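DNA polymerase III, beta subunit (Eubacterium rectale, PDB 3T0P) probably encircles DNA as a head-to-tail homodimeric ring and tethers polymerases and other proteins to it, giving them processivity. Local coordinates at residues 48-53 with 115-120; 53-58 with 230-235; 269-274 with 301-306. One frame throughout, in Å; residues are numbered along the deposited sequence.

Contact 1: 48-53 with 115-120; sequences NDMELG and DFSYIP. With ACT (acetate ion), chain S.
N48 and S117 form the firm centre of this contact: ND2 donates to the S117 carbonyl O at 2.7 Å, almost straight at 173°. The acceptor lies in the plane of the N48 amide, whereas the donor stands above the S117 carbonyl plane. CG of N48 is anti to the backbone N (chi1 -171°), which carries the amide across to the 115-120 loop. The other end of the amide turns back, OD1 accepting from M50 N at 3.0 Å in an Asx turn, so both ends hold its rotation. F116 adds packing, its CZ 4.0 Å from N48 CB. At the far end I119 CD1 rests 3.6 Å from the carbonyl C of G53, where a side chain on the glycine would run into I119 CG1. The turn between strands 43-48 and 52-58 of the N-terminal domain here meets the loop that leads on to the central domain. D49 OD1 accepts from E51 N, a second Asx turn, and from L52 N, completing an Asx motif, while D49 OD2 pairs with K198. The other side is exposed. There selenomethionine M50, bent at chi2 and chi3, lays its selenium and CE against the S117 side chain by contact alone. Beside the N48 amide an acetate, probably from the crystallisation liquor, takes a weak bond from ND2 at 3.3 Å, and a water donates to that acetate while reaching N48, S117 and Y118 O weakly.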
ATOM      1  N   ASN B  48     -23.445  11.195   7.583  1.00 54.77           N
ATOM      2  CA  ASN B  48     -24.493  11.031   6.586  1.00 55.71           C
ATOM      3  C   ASN B  48     -24.151  11.772   5.310  1.00 63.59           C
ATOM      4  O   ASN B  48     -23.900  12.971   5.363  1.00 65.74           O
ATOM      5  CB  ASN B  48     -25.836  11.516   7.145  1.00 53.30           C
ATOM      6  CG  ASN B  48     -27.004  11.196   6.265  1.00 65.76           C
ATOM      7  OD1 ASN B  48     -26.926  10.363   5.362  1.00 66.48           O
ATOM      8  ND2 ASN B  48     -28.121  11.851   6.512  1.00 57.93           N
ATOM      9  N   ASP B  49     -24.180  11.074   4.160  1.00 60.20           N
ATOM     10  CA  ASP B  49     -23.928  11.694   2.859  1.00 59.95           C
ATOM     11  C   ASP B  49     -25.236  11.862   2.060  1.00 65.10           C
ATOM     12  O   ASP B  49     -25.186  12.215   0.881  1.00 65.59           O
ATOM     13  CB  ASP B  49     -22.890  10.899   2.057  1.00 61.00           C
ATOM     14  CG  ASP B  49     -23.321   9.516   1.610  1.00 75.88           C
ATOM     15  OD1 ASP B  49     -24.409   9.394   1.035  1.00 74.51           O
ATOM     16  OD2 ASP B  49     -22.543   8.562   1.800  1.00 90.03           O
HETATM   17  N   MSE B  50     -26.404  11.617   2.713  1.00 61.41           N
HETATM   18  CA  MSE B  50     -27.787  11.707   2.197  1.00 61.62           C
HETATM   19  C   MSE B  50     -28.231  10.418   1.495  1.00 60.69           C
HETATM   20  O   MSE B  50     -29.433  10.189   1.363  1.00 62.15           O
HETATM   21  CB  MSE B  50     -28.032  12.924   1.290  1.00 66.25           C
HETATM   22  CG  MSE B  50     -27.701  14.253   1.960  1.00 75.97           C
HETATM   23 SE   MSE B  50     -28.538  14.535   3.715  0.75 87.39          SE
HETATM   24  CE  MSE B  50     -30.393  14.923   3.068  1.00 85.53           C
ATOM     25  N   GLU B  51     -27.285   9.589   1.051  1.00 52.05           N
ATOM     26  CA  GLU B  51     -27.564   8.284   0.469  1.00 50.53           C
ATOM     27  C   GLU B  51     -27.279   7.212   1.541  1.00 54.05           C
ATOM     28  O   GLU B  51     -28.095   6.329   1.779  1.00 53.31           O
ATOM     29  CB  GLU B  51     -26.723   8.042  -0.798  1.00 50.84           C
ATOM     30  CG  GLU B  51     -26.902   6.653  -1.386  1.00 59.78           C
ATOM     31  CD  GLU B  51     -26.321   6.455  -2.769  1.00 85.07           C
ATOM     32  OE1 GLU B  51     -27.006   6.825  -3.751  1.00 84.78           O
ATOM     33  OE2 GLU B  51     -25.197   5.910  -2.872  1.00 81.41           O
ATOM     34  N   LEU B  52     -26.107   7.304   2.166  1.00 50.85           N
ATOM     35  CA  LEU B  52     -25.643   6.370   3.182  1.00 49.25           C
ATOM     36  C   LEU B  52     -25.411   7.087   4.501  1.00 54.62           C
ATOM     37  O   LEU B  52     -24.697   8.082   4.550  1.00 55.53           O
ATOM     38  CB  LEU B  52     -24.354   5.712   2.685  1.00 47.22           C
ATOM     39  CG  LEU B  52     -23.681   4.698   3.573  1.00 50.68           C
ATOM     40  CD1 LEU B  52     -24.433   3.386   3.543  1.00 50.57           C
ATOM     41  CD2 LEU B  52     -22.238   4.463   3.108  1.00 51.63           C
ATOM     42  N   GLY B  53     -26.027   6.555   5.550  1.00 51.49           N
ATOM     43  CA  GLY B  53     -25.912   7.015   6.924  1.00 50.92           C
ATOM     44  C   GLY B  53     -25.309   5.936   7.803  1.00 54.80           C
ATOM     45  O   GLY B  53     -25.662   4.762   7.684  1.00 54.32           O
ATOM     46  N   ASP B 115     -27.325  22.038  11.283  1.00 78.16           N
ATOM     47  CA  ASP B 115     -27.020  22.042   9.854  1.00 78.30           C
ATOM     48  C   ASP B 115     -26.937  20.603   9.319  1.00 78.86           C
ATOM     49  O   ASP B 115     -27.106  20.373   8.118  1.00 77.78           O
ATOM     50  CB  ASP B 115     -25.692  22.781   9.619  1.00 80.57           C
ATOM     51  N   PHE B 116     -26.673  19.641  10.232  1.00 73.58           N
ATOM     52  CA  PHE B 116     -26.529  18.212   9.939  1.00 71.91           C
ATOM     53  C   PHE B 116     -27.878  17.559   9.635  1.00 77.33           C
ATOM     54  O   PHE B 116     -28.833  17.710  10.402  1.00 78.44           O
ATOM     55  CB  PHE B 116     -25.841  17.483  11.123  1.00 71.85           C
ATOM     56  CG  PHE B 116     -25.340  16.089  10.821  1.00 71.46           C
ATOM     57  CD1 PHE B 116     -24.076  15.889  10.274  1.00 73.14           C
ATOM     58  CD2 PHE B 116     -26.127  14.975  11.089  1.00 72.16           C
ATOM     59  CE1 PHE B 116     -23.616  14.600   9.989  1.00 72.33           C
ATOM     60  CE2 PHE B 116     -25.671  13.686  10.786  1.00 72.81           C
ATOM     61  CZ  PHE B 116     -24.416  13.507  10.249  1.00 69.90           C
ATOM     62  N   SER B 117     -27.939  16.808   8.529  1.00 74.14           N
ATOM     63  CA  SER B 117     -29.132  16.059   8.135  1.00 73.89           C
ATOM     64  C   SER B 117     -29.043  14.668   8.771  1.00 75.07           C
ATOM     65  O   SER B 117     -28.195  13.855   8.393  1.00 72.73           O
ATOM     66  CB  SER B 117     -29.247  15.983   6.618  1.00 77.61           C
ATOM     67  OG  SER B 117     -30.513  15.459   6.264  1.00 89.55           O
ATOM     68  N   TYR B 118     -29.860  14.436   9.801  1.00 71.33           N
ATOM     69  CA  TYR B 118     -29.884  13.193  10.564  1.00 70.46           C
ATOM     70  C   TYR B 118     -30.373  12.031   9.753  1.00 72.49           C
ATOM     71  O   TYR B 118     -31.153  12.214   8.809  1.00 73.08           O
ATOM     72  CB  TYR B 118     -30.801  13.341  11.775  1.00 73.67           C
ATOM     73  CG  TYR B 118     -30.158  14.005  12.964  1.00 77.19           C
ATOM     74  CD1 TYR B 118     -29.898  15.377  12.965  1.00 80.26           C
ATOM     75  CD2 TYR B 118     -29.885  13.286  14.120  1.00 77.19           C
ATOM     76  CE1 TYR B 118     -29.330  16.001  14.068  1.00 81.30           C
ATOM     77  CE2 TYR B 118     -29.343  13.906  15.240  1.00 78.19           C
ATOM     78  CZ  TYR B 118     -29.079  15.269  15.212  1.00 87.11           C
ATOM     79  OH  TYR B 118     -28.531  15.899  16.301  1.00 86.78           O
ATOM     80  N   ILE B 119     -29.938  10.819  10.139  1.00 65.51           N
ATOM     81  CA  ILE B 119     -30.386   9.598   9.487  1.00 63.87           C
ATOM     82  C   ILE B 119     -31.893   9.509   9.735  1.00 69.03           C
ATOM     83  O   ILE B 119     -32.309   9.685  10.889  1.00 69.79           O
ATOM     84  CB  ILE B 119     -29.611   8.383  10.028  1.00 65.03           C
ATOM     85  CG1 ILE B 119     -28.106   8.444   9.607  1.00 63.72           C
ATOM     86  CG2 ILE B 119     -30.295   7.078   9.612  1.00 63.65           C
ATOM     87  CD1 ILE B 119     -27.188   7.559  10.410  1.00 65.71           C
ATOM     88  N   PRO B 120     -32.734   9.338   8.687  1.00 65.57           N
ATOM     89  CA  PRO B 120     -34.185   9.288   8.929  1.00 66.33           C
ATOM     90  C   PRO B 120     -34.603   8.072   9.748  1.00 70.31           C
ATOM     91  O   PRO B 120     -33.882   7.066   9.793  1.00 68.39           O
ATOM     92  CB  PRO B 120     -34.770   9.200   7.518  1.00 68.08           C
ATOM     93  CG  PRO B 120     -33.686   8.572   6.705  1.00 71.04           C
ATOM     94  CD  PRO B 120     -32.425   9.144   7.254  1.00 66.00           C
TER
HETATM   95  C   ACT S 375     -29.728   8.250   4.794  1.00 77.64           C
HETATM   96  O   ACT S 375     -29.774   9.477   4.944  1.00 78.08           O
HETATM   97  OXT ACT S 375     -28.817   7.669   5.298  1.00 77.46           O
HETATM   98  CH3 ACT S 375     -30.774   7.460   4.054  1.00 75.11           C
HETATM   99  O   HOH W   1     -31.198  12.211   5.360  1.00 86.37           O

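Contact 2: 53-58 with 230-235; sequences GIETII and NTTVVS. With EDO (1,2-ethanediol), chain X.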
ATOM      1  N   GLY B  53     -26.027   6.555   5.550  1.00 51.49           N
ATOM      2  CA  GLY B  53     -25.912   7.015   6.924  1.00 50.92           C
ATOM      3  C   GLY B  53     -25.309   5.936   7.803  1.00 54.80           C
ATOM      4  O   GLY B  53     -25.662   4.762   7.684  1.00 54.32           O
ATOM      5  N   ILE B  54     -24.343   6.307   8.646  1.00 51.02           N
ATOM      6  CA  ILE B  54     -23.742   5.374   9.591  1.00 49.64           C
ATOM      7  C   ILE B  54     -23.811   6.043  10.955  1.00 57.06           C
ATOM      8  O   ILE B  54     -23.454   7.212  11.122  1.00 58.02           O
ATOM      9  CB  ILE B  54     -22.320   4.831   9.247  1.00 50.38           C
ATOM     10  CG1 ILE B  54     -22.250   4.259   7.818  1.00 49.02           C
ATOM     11  CG2 ILE B  54     -21.897   3.749  10.263  1.00 50.01           C
ATOM     12  CD1 ILE B  54     -20.852   3.908   7.347  1.00 43.92           C
ATOM     13  N   GLU B  55     -24.232   5.256  11.931  1.00 52.91           N
ATOM     14  CA  GLU B  55     -24.450   5.611  13.322  1.00 52.07           C
ATOM     15  C   GLU B  55     -23.797   4.581  14.204  1.00 52.44           C
ATOM     16  O   GLU B  55     -23.903   3.384  13.940  1.00 50.52           O
ATOM     17  CB  GLU B  55     -25.957   5.576  13.538  1.00 54.96           C
ATOM     18  CG  GLU B  55     -26.531   6.461  14.611  1.00 68.45           C
ATOM     19  CD  GLU B  55     -28.034   6.292  14.567  1.00 88.78           C
ATOM     20  OE1 GLU B  55     -28.521   5.221  14.997  1.00 75.48           O
ATOM     21  OE2 GLU B  55     -28.708   7.168  13.979  1.00 91.63           O
ATOM     22  N   THR B  56     -23.145   5.023  15.265  1.00 48.94           N
ATOM     23  CA  THR B  56     -22.486   4.103  16.178  1.00 48.89           C
ATOM     24  C   THR B  56     -22.564   4.689  17.593  1.00 54.12           C
ATOM     25  O   THR B  56     -22.616   5.919  17.769  1.00 53.09           O
ATOM     26  CB  THR B  56     -21.060   3.762  15.669  1.00 58.93           C
ATOM     27  OG1 THR B  56     -20.636   2.510  16.201  1.00 61.43           O
ATOM     28  CG2 THR B  56     -20.040   4.843  15.958  1.00 55.35           C
ATOM     29  N   ILE B  57     -22.680   3.799  18.593  1.00 52.06           N
ATOM     30  CA  ILE B  57     -22.783   4.191  19.996  1.00 53.10           C
ATOM     31  C   ILE B  57     -21.416   4.025  20.633  1.00 55.33           C
ATOM     32  O   ILE B  57     -20.785   2.971  20.482  1.00 56.67           O
ATOM     33  CB  ILE B  57     -23.891   3.423  20.764  1.00 57.86           C
ATOM     34  CG1 ILE B  57     -25.309   3.674  20.161  1.00 60.26           C
ATOM     35  CG2 ILE B  57     -23.872   3.724  22.277  1.00 59.06           C
ATOM     36  CD1 ILE B  57     -25.909   5.108  20.340  1.00 71.61           C
ATOM     37  N   ILE B  58     -20.947   5.087  21.291  1.00 49.30           N
ATOM     38  CA  ILE B  58     -19.653   5.119  21.990  1.00 48.83           C
ATOM     39  C   ILE B  58     -19.908   5.011  23.475  1.00 55.32           C
ATOM     40  O   ILE B  58     -20.755   5.734  24.006  1.00 53.56           O
ATOM     41  CB  ILE B  58     -18.830   6.398  21.651  1.00 51.07           C
ATOM     42  CG1 ILE B  58     -18.676   6.612  20.134  1.00 50.89           C
ATOM     43  CG2 ILE B  58     -17.481   6.432  22.354  1.00 53.31           C
ATOM     44  CD1 ILE B  58     -18.140   5.411  19.318  1.00 56.37           C
ATOM     45  N   ASN B 230     -22.400  -2.424  17.592  1.00 52.97           N
ATOM     46  CA  ASN B 230     -23.036  -1.198  18.097  1.00 53.01           C
ATOM     47  C   ASN B 230     -23.256  -0.176  16.986  1.00 54.95           C
ATOM     48  O   ASN B 230     -23.364   1.028  17.259  1.00 54.49           O
ATOM     49  CB  ASN B 230     -22.187  -0.593  19.227  1.00 56.01           C
ATOM     50  CG  ASN B 230     -22.393  -1.310  20.532  1.00 85.31           C
ATOM     51  OD1 ASN B 230     -23.435  -1.162  21.198  1.00 82.01           O
ATOM     52  ND2 ASN B 230     -21.432  -2.163  20.876  1.00 74.35           N
ATOM     53  N   THR B 231     -23.358  -0.674  15.737  1.00 48.98           N
ATOM     54  CA  THR B 231     -23.466   0.116  14.520  1.00 47.65           C
ATOM     55  C   THR B 231     -24.754  -0.140  13.764  1.00 51.27           C
ATOM     56  O   THR B 231     -25.261  -1.254  13.727  1.00 50.57           O
ATOM     57  CB  THR B 231     -22.243  -0.214  13.641  1.00 49.98           C
ATOM     58  OG1 THR B 231     -21.082   0.119  14.397  1.00 48.69           O
ATOM     59  CG2 THR B 231     -22.201   0.563  12.332  1.00 44.87           C
ATOM     60  N   THR B 232     -25.272   0.929  13.159  1.00 49.57           N
ATOM     61  CA  THR B 232     -26.445   0.945  12.292  1.00 49.23           C
ATOM     62  C   THR B 232     -26.036   1.633  11.005  1.00 50.47           C
ATOM     63  O   THR B 232     -25.499   2.739  11.019  1.00 51.27           O
ATOM     64  CB  THR B 232     -27.643   1.622  12.971  1.00 55.16           C
ATOM     65  OG1 THR B 232     -27.888   0.965  14.208  1.00 58.83           O
ATOM     66  CG2 THR B 232     -28.907   1.533  12.139  1.00 53.36           C
ATOM     67  N   VAL B 233     -26.250   0.955   9.905  1.00 43.91           N
ATOM     68  CA  VAL B 233     -26.007   1.466   8.576  1.00 41.34           C
ATOM     69  C   VAL B 233     -27.355   1.601   7.941  1.00 47.47           C
ATOM     70  O   VAL B 233     -28.143   0.644   7.980  1.00 48.66           O
ATOM     71  CB  VAL B 233     -25.049   0.573   7.765  1.00 42.18           C
ATOM     72  CG1 VAL B 233     -24.970   1.044   6.326  1.00 41.81           C
ATOM     73  CG2 VAL B 233     -23.657   0.544   8.394  1.00 40.56           C
ATOM     74  N   VAL B 234     -27.664   2.810   7.428  1.00 44.39           N
ATOM     75  CA  VAL B 234     -28.918   3.094   6.734  1.00 44.71           C
ATOM     76  C   VAL B 234     -28.624   3.587   5.311  1.00 48.18           C
ATOM     77  O   VAL B 234     -27.813   4.485   5.121  1.00 47.11           O
ATOM     78  CB  VAL B 234     -29.795   4.084   7.517  1.00 49.41           C
ATOM     79  CG1 VAL B 234     -31.132   4.309   6.796  1.00 49.70           C
ATOM     80  CG2 VAL B 234     -30.027   3.588   8.941  1.00 49.21           C
ATOM     81  N   SER B 235     -29.275   2.998   4.318  1.00 46.13           N
ATOM     82  CA  SER B 235     -29.046   3.389   2.938  1.00 45.34           C
ATOM     83  C   SER B 235     -30.327   3.512   2.178  1.00 49.76           C
ATOM     84  O   SER B 235     -31.248   2.713   2.369  1.00 50.61           O
ATOM     85  CB  SER B 235     -28.134   2.380   2.245  1.00 46.80           C
ATOM     86  OG  SER B 235     -27.965   2.624   0.857  1.00 50.39           O
TER
HETATM   87  C1  EDO X 387     -27.463   1.331  17.917  1.00 76.10           C
HETATM   88  O1  EDO X 387     -26.623   0.527  17.069  1.00 76.97           O
HETATM   89  C2  EDO X 387     -27.773   2.676  17.264  1.00 75.30           C
HETATM   90  O2  EDO X 387     -26.603   3.194  16.616  1.00 79.85           O
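The flat groups that meet between G53 and V234, and again between E55 and T232, are peptide units, joined in the plane of an antiparallel sheet. Strand 52-58 of the N-terminal domain here pairs with strand 231-236 of the central domain, so one continuous sheet spans two domains. I54, T56, T231 and V233 occupy one face, which helix 8-18 covers through I17 and V18; E55, T232 and V234 lie on the other. Two backbone bonds join G53 N to V234 O and V234 N to G53 O, both 2.8 Å and 174°, and E55 and T232 form the next hydrogen-bonded pair. Between them, I54 and V233 lie side by side, CG1 to CG2 4.0 Å, while I54 CG2 meets T231 CG2. The E55 side chain is extended beyond CG, with CG swung away from the backbone N (chi1 -153°), and OE1 takes a weak bond from O2 of an ethanediol that probably came from the crystallisation liquor. Shortening E55 to an alanine is likely to open a gap beside T232 and strip packing from K44 and M46, with the weak diol bond lost as well. Past T56 the pairing goes on through I57 N, which donates to N230 O at 3.2 Å. On the helix-covered face, T56 OG1 and T231 OG1 share a hydrogen bond of 3.0 Å, either hydroxyl able to donate.

Contact 3: 269-274 with 301-306; sequences DRATLL and GSMNED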
ATOM      1  N   ASP B 269      -4.331 -14.529 -16.005  1.00 40.49           N
ATOM      2  CA  ASP B 269      -3.571 -13.491 -15.323  1.00 40.68           C
ATOM      3  C   ASP B 269      -2.205 -13.283 -16.037  1.00 45.31           C
ATOM      4  O   ASP B 269      -1.826 -12.139 -16.275  1.00 46.08           O
ATOM      5  CB  ASP B 269      -3.417 -13.866 -13.849  1.00 43.70           C
ATOM      6  CG  ASP B 269      -2.671 -12.862 -12.993  1.00 63.37           C
ATOM      7  OD1 ASP B 269      -3.063 -11.665 -13.000  1.00 65.58           O
ATOM      8  OD2 ASP B 269      -1.740 -13.285 -12.266  1.00 70.04           O
ATOM      9  N   ARG B 270      -1.523 -14.366 -16.445  1.00 42.15           N
ATOM     10  CA  ARG B 270      -0.246 -14.300 -17.199  1.00 43.32           C
ATOM     11  C   ARG B 270      -0.427 -13.510 -18.493  1.00 47.51           C
ATOM     12  O   ARG B 270       0.375 -12.658 -18.805  1.00 48.56           O
ATOM     13  CB  ARG B 270       0.249 -15.709 -17.587  1.00 45.00           C
ATOM     14  CG  ARG B 270       1.094 -16.351 -16.548  1.00 52.79           C
ATOM     15  CD  ARG B 270       1.771 -17.615 -17.064  1.00 46.53           C
ATOM     16  NE  ARG B 270       0.888 -18.776 -17.011  1.00 43.72           N
ATOM     17  CZ  ARG B 270       0.617 -19.480 -15.914  1.00 53.96           C
ATOM     18  NH1 ARG B 270       1.132 -19.127 -14.745  1.00 41.81           N
ATOM     19  NH2 ARG B 270      -0.190 -20.531 -15.977  1.00 37.07           N
ATOM     20  N   ALA B 271      -1.481 -13.808 -19.241  1.00 42.11           N
ATOM     21  CA  ALA B 271      -1.816 -13.149 -20.487  1.00 42.12           C
ATOM     22  C   ALA B 271      -1.979 -11.623 -20.322  1.00 44.44           C
ATOM     23  O   ALA B 271      -1.586 -10.887 -21.222  1.00 44.68           O
ATOM     24  CB  ALA B 271      -3.105 -13.753 -21.041  1.00 42.87           C
ATOM     25  N   THR B 272      -2.553 -11.149 -19.191  1.00 41.16           N
ATOM     26  CA  THR B 272      -2.764  -9.709 -18.991  1.00 42.83           C
ATOM     27  C   THR B 272      -1.497  -8.880 -18.950  1.00 48.72           C
ATOM     28  O   THR B 272      -1.594  -7.680 -19.191  1.00 49.70           O
ATOM     29  CB  THR B 272      -3.555  -9.360 -17.742  1.00 50.73           C
ATOM     30  OG1 THR B 272      -2.829  -9.754 -16.586  1.00 54.43           O
ATOM     31  CG2 THR B 272      -4.955  -9.888 -17.773  1.00 48.27           C
ATOM     32  N   LEU B 273      -0.326  -9.480 -18.646  1.00 44.33           N
ATOM     33  CA  LEU B 273       0.926  -8.719 -18.626  1.00 43.49           C
ATOM     34  C   LEU B 273       1.258  -8.176 -20.035  1.00 48.77           C
ATOM     35  O   LEU B 273       1.947  -7.171 -20.144  1.00 48.31           O
ATOM     36  CB  LEU B 273       2.112  -9.520 -18.027  1.00 42.69           C
ATOM     37  CG  LEU B 273       2.762 -10.654 -18.844  1.00 46.38           C
ATOM     38  CD1 LEU B 273       3.843 -10.133 -19.775  1.00 46.86           C
ATOM     39  CD2 LEU B 273       3.346 -11.710 -17.924  1.00 44.88           C
ATOM     40  N   LEU B 274       0.755  -8.815 -21.100  1.00 47.72           N
ATOM     41  CA  LEU B 274       1.044  -8.365 -22.461  1.00 48.64           C
ATOM     42  C   LEU B 274       0.141  -7.205 -22.920  1.00 56.76           C
ATOM     43  O   LEU B 274       0.441  -6.553 -23.916  1.00 58.31           O
ATOM     44  CB  LEU B 274       0.927  -9.531 -23.433  1.00 48.46           C
ATOM     45  CG  LEU B 274       2.007 -10.587 -23.314  1.00 50.33           C
ATOM     46  CD1 LEU B 274       1.693 -11.760 -24.172  1.00 48.16           C
ATOM     47  CD2 LEU B 274       3.380 -10.042 -23.696  1.00 51.21           C
ATOM     48  N   GLY B 301       4.439  -8.502 -27.301  1.00 54.37           N
ATOM     49  CA  GLY B 301       4.738  -9.864 -27.726  1.00 52.90           C
ATOM     50  C   GLY B 301       3.532 -10.778 -27.689  1.00 53.76           C
ATOM     51  O   GLY B 301       2.392 -10.307 -27.645  1.00 54.06           O
ATOM     52  N   SER B 302       3.760 -12.092 -27.694  1.00 47.11           N
ATOM     53  CA  SER B 302       2.628 -13.025 -27.658  1.00 45.02           C
ATOM     54  C   SER B 302       2.784 -14.109 -26.582  1.00 45.06           C
ATOM     55  O   SER B 302       3.862 -14.322 -26.029  1.00 42.88           O
ATOM     56  CB  SER B 302       2.412 -13.670 -29.024  1.00 45.80           C
ATOM     57  OG  SER B 302       3.546 -14.442 -29.372  1.00 53.61           O
HETATM   58  N   MSE B 303       1.676 -14.767 -26.287  1.00 40.98           N
HETATM   59  CA  MSE B 303       1.623 -15.856 -25.343  1.00 40.29           C
HETATM   60  C   MSE B 303       0.770 -16.981 -25.908  1.00 45.07           C
HETATM   61  O   MSE B 303      -0.267 -16.735 -26.508  1.00 43.63           O
HETATM   62  CB  MSE B 303       1.084 -15.406 -23.986  1.00 41.29           C
HETATM   63  CG  MSE B 303       1.222 -16.484 -22.900  1.00 48.94           C
HETATM   64 SE   MSE B 303      -0.151 -16.371 -21.472  0.75 55.85          SE
HETATM   65  CE  MSE B 303      -1.769 -16.867 -22.624  1.00 52.72           C
ATOM     66  N   ASN B 304       1.198 -18.217 -25.674  1.00 42.77           N
ATOM     67  CA  ASN B 304       0.443 -19.410 -26.001  1.00 42.73           C
ATOM     68  C   ASN B 304       0.475 -20.345 -24.785  1.00 44.79           C
ATOM     69  O   ASN B 304       1.552 -20.608 -24.249  1.00 46.20           O
ATOM     70  CB  ASN B 304       1.014 -20.082 -27.262  1.00 46.82           C
ATOM     71  CG  ASN B 304       0.105 -21.163 -27.769  1.00 71.78           C
ATOM     72  OD1 ASN B 304      -0.853 -20.892 -28.478  1.00 71.87           O
ATOM     73  ND2 ASN B 304       0.323 -22.398 -27.338  1.00 64.63           N
ATOM     74  N   GLU B 305      -0.679 -20.831 -24.341  1.00 38.01           N
ATOM     75  CA  GLU B 305      -0.737 -21.745 -23.199  1.00 37.63           C
ATOM     76  C   GLU B 305      -1.775 -22.838 -23.427  1.00 43.28           C
ATOM     77  O   GLU B 305      -2.858 -22.545 -23.913  1.00 41.87           O
ATOM     78  CB  GLU B 305      -1.081 -20.981 -21.888  1.00 37.33           C
ATOM     79  CG  GLU B 305      -0.971 -21.875 -20.658  1.00 47.14           C
ATOM     80  CD  GLU B 305      -0.812 -21.222 -19.294  1.00 74.36           C
ATOM     81  OE1 GLU B 305      -0.535 -19.997 -19.234  1.00 54.31           O
ATOM     82  OE2 GLU B 305      -0.986 -21.942 -18.281  1.00 67.82           O
ATOM     83  N   ASP B 306      -1.470 -24.070 -22.993  1.00 43.17           N
ATOM     84  CA  ASP B 306      -2.379 -25.215 -23.068  1.00 44.82           C
ATOM     85  C   ASP B 306      -2.791 -25.650 -21.670  1.00 45.84           C
ATOM     86  O   ASP B 306      -1.956 -25.748 -20.796  1.00 45.04           O
ATOM     87  CB  ASP B 306      -1.742 -26.396 -23.834  1.00 48.40           C
ATOM     88  CG  ASP B 306      -1.457 -26.137 -25.303  1.00 66.35           C
ATOM     89  OD1 ASP B 306      -2.397 -25.756 -26.036  1.00 68.41           O
ATOM     90  OD2 ASP B 306      -0.305 -26.361 -25.731  1.00 77.57           O
TER
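R270 bends at its third torsion (chi3 -82°) and E305 reaches out with CG anti to its backbone N (chi1 -173°), so that guanidinium and carboxylate meet nearly coplanar although their chains cross at about a right angle. The grip is side-on and twofold: NE donates to OE1 at 2.9 Å, and NH2 to the syn lone pair of OE2 at 2.8 Å. Both acceptors lie in or close to the guanidinium plane. Beside this salt bridge the packing is apolar. Selenomethionine M303, bent at chi3, puts its selenium 3.6 Å from A271 N and its CE 3.7 Å from A271 CB, and L274 CD1 covers M303 CB and the S302-M303 peptide. The C-terminal part of helix 261-272 and the residues after it thus pack on strand 302-308 of the C-terminal domain, outermost in its sheet within this chain. That strand also pairs with a strand of the second subunit in an antiparallel ladder, and R270 NH1 donates to K81 O of that subunit. With its arginine so engaged, the buried carboxylate of E305 is likely to stay ionised, and the ion pair probably holds R270 in place for its bond across the subunit interface.

In the fold
Contacts 1 and 2, centred about 11 Å apart, share G53: the glycine takes the I119 side chain of contact 1 while its backbone pairs with V234 in contact 2. An acetate, probably from the crystallisation liquor, lies about 3 Å from that glycine at the nearest atoms. I119 CG2 packs 3.6 Å from V234 CG2, so the loop and the sheet are in direct contact where the N-terminal and central domains join. Contact 3, in the C-terminal domain, lies across the chain's centre, about 48 Å from contact 1 and about 46 Å from contact 2 between centres. Continuous sheet thus builds the ring within a subunit at contact 2 and between subunits along 302-305.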